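Local coordinates for protein intimin (Escherichia coli O127:H6 str. E2348/69, PDB 6TQD) that acts as a bacterial outer-membrane adhesin, with this fragment covering two extracellular juncture domains of its passenger that hold a constitutively extended conformation, at residues T120-K123 with T127-I130. Sequence-based numbering, arbitrary orientation.
Sequences TSAK and TEAI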
ATOM      1  N   THR A 120       6.150 -24.062   1.297  1.00 20.80           N
ATOM      2  CA  THR A 120       7.233 -23.741   2.218  1.00 24.13           C
ATOM      3  C   THR A 120       8.393 -24.715   2.098  1.00 22.09           C
ATOM      4  O   THR A 120       9.487 -24.431   2.604  1.00 21.60           O
ATOM      5  CB  THR A 120       6.723 -23.752   3.664  1.00 29.18           C
ATOM      6  OG1 THR A 120       6.233 -25.055   3.996  1.00 30.13           O
ATOM      7  CG2 THR A 120       5.614 -22.721   3.847  1.00 32.96           C
ATOM      8  N   SER A 121       8.175 -25.851   1.452  1.00 22.60           N
ATOM      9  CA  SER A 121       9.208 -26.865   1.306  1.00 23.95           C
ATOM     10  C   SER A 121       8.939 -27.650   0.030  1.00 21.66           C
ATOM     11  O   SER A 121       7.817 -27.672  -0.490  1.00 20.21           O
ATOM     12  CB  SER A 121       9.277 -27.783   2.533  1.00 25.28           C
ATOM     13  OG  SER A 121       8.098 -28.554   2.670  1.00 29.03           O
ATOM     14  N   ALA A 122       9.996 -28.269  -0.484  1.00 20.75           N
ATOM     15  CA  ALA A 122       9.898 -29.085  -1.686  1.00 21.02           C
ATOM     16  C   ALA A 122      11.031 -30.102  -1.666  1.00 21.95           C
ATOM     17  O   ALA A 122      12.028 -29.932  -0.962  1.00 22.08           O
ATOM     18  CB  ALA A 122       9.965 -28.227  -2.953  1.00 20.27           C
ATOM     19  N   LYS A 123      10.866 -31.167  -2.446  1.00 22.40           N
ATOM     20  CA  LYS A 123      11.900 -32.183  -2.506  1.00 23.37           C
ATOM     21  C   LYS A 123      13.122 -31.658  -3.251  1.00 22.68           C
ATOM     22  O   LYS A 123      13.009 -30.929  -4.245  1.00 21.59           O
ATOM     23  CB  LYS A 123      11.376 -33.450  -3.184  1.00 24.22           C
ATOM     24  CG  LYS A 123      12.366 -34.606  -3.103  1.00 26.45           C
ATOM     25  CD  LYS A 123      11.832 -35.895  -3.719  1.00 29.41           C
ATOM     26  CE  LYS A 123      12.869 -37.002  -3.603  1.00 27.70           C
ATOM     27  NZ  LYS A 123      12.575 -38.163  -4.487  1.00 30.24           N
ATOM     28  N   THR A 127      13.498 -31.239  -9.402  1.00 20.20           N
ATOM     29  CA  THR A 127      12.314 -31.435 -10.230  1.00 20.03           C
ATOM     30  C   THR A 127      11.098 -30.737  -9.626  1.00 19.49           C
ATOM     31  O   THR A 127      10.363 -30.044 -10.344  1.00 18.69           O
ATOM     32  CB  THR A 127      12.038 -32.930 -10.431  1.00 21.28           C
ATOM     33  OG1 THR A 127      13.240 -33.580 -10.872  1.00 25.13           O
ATOM     34  CG2 THR A 127      10.973 -33.137 -11.478  1.00 21.14           C
ATOM     35  N   GLU A 128      10.858 -30.908  -8.328  1.00 19.98           N
ATOM     36  CA  GLU A 128       9.695 -30.268  -7.730  1.00 19.55           C
ATOM     37  C   GLU A 128       9.872 -28.753  -7.736  1.00 20.04           C
ATOM     38  O   GLU A 128      10.920 -28.242  -7.342  1.00 18.06           O
ATOM     39  CB  GLU A 128       9.430 -30.736  -6.305  1.00 20.41           C
ATOM     40  CG  GLU A 128       8.116 -30.121  -5.797  1.00 20.03           C
ATOM     41  CD  GLU A 128       7.651 -30.617  -4.445  1.00 22.07           C
ATOM     42  OE1 GLU A 128       6.515 -30.250  -4.063  1.00 21.54           O
ATOM     43  OE2 GLU A 128       8.397 -31.348  -3.761  1.00 22.71           O
ATOM     44  N   ALA A 129       8.845 -28.049  -8.192  1.00 17.57           N
ATOM     45  CA  ALA A 129       8.900 -26.605  -8.351  1.00 16.41           C
ATOM     46  C   ALA A 129       8.180 -25.914  -7.207  1.00 16.20           C
ATOM     47  O   ALA A 129       7.094 -26.330  -6.789  1.00 16.65           O
ATOM     48  CB  ALA A 129       8.246 -26.197  -9.673  1.00 16.32           C
ATOM     49  N   ILE A 130       8.803 -24.850  -6.704  1.00 15.58           N
ATOM     50  CA  ILE A 130       8.149 -23.862  -5.848  1.00 15.14           C
ATOM     51  C   ILE A 130       7.865 -22.646  -6.716  1.00 14.91           C
ATOM     52  O   ILE A 130       8.779 -22.091  -7.336  1.00 14.13           O
ATOM     53  CB  ILE A 130       9.035 -23.496  -4.651  1.00 15.30           C
ATOM     54  CG1 ILE A 130       9.286 -24.733  -3.775  1.00 16.51           C
ATOM     55  CG2 ILE A 130       8.396 -22.369  -3.844  1.00 16.90           C
ATOM     56  CD1 ILE A 130      10.195 -24.472  -2.589  1.00 20.10           C
TER
HETATM   57  O   HOH W   1       5.717 -29.940  -1.765  1.00 30.60           O
HETATM   58  O   HOH W   2      13.481 -29.218  -6.642  1.00 17.07           O
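Ala122 and Glu128 meet at one end of the bacterial Ig-like (group 1) domain, where the chain crosses from one sheet of the beta sandwich to the other. Strand 121-123 is the edge strand beside 197-205, and after a short turn the chain enters strand 130-138 of the facing sheet. The tight part of the contact lies between the sheets. There the methyl CB of Ala122 points at the second segment and sits 3.7 Å from CG1 of Ile130, with CD1 of the same isoleucine reaching about as close. Ile130 carries CG1 anti to its carbonyl carbon (chi1 -62°), which sends the ethyl arm across to the alanine; Val202 and Phe204 of strand 197-205 also touch this isoleucine. Next to this apolar patch the extended side chain of Glu128 reaches from 127-130 across to 120-123 and lays its carboxylate against the Ala122 methyl, with CD 3.6 Å from CB. One oxygen, OE2, accepts the backbone N-H of Lys123 at 2.8 Å in a nearly straight bond (172°), so the acid supplies a partner to an edge-strand amide.

Away from the apolar side the contact is looser and wetter. The aliphatic chain of Lys123 is fully extended and runs out from the contact, with only its CB near Glu128 OE2. A water lies within hydrogen-bonding reach of both Lys123 O and Glu128 O, and Lys119 NZ forms a salt bridge with Glu128 OE1, which probably stabilises the ionised carboxylate. A second water lies unusually close to Glu128 OE1 and bonds only weakly to Ser121 O. The two carboxylate oxygens thus divide their partners, and Lys123 N approaches OE2 from above the carboxylate plane, 37° out of it.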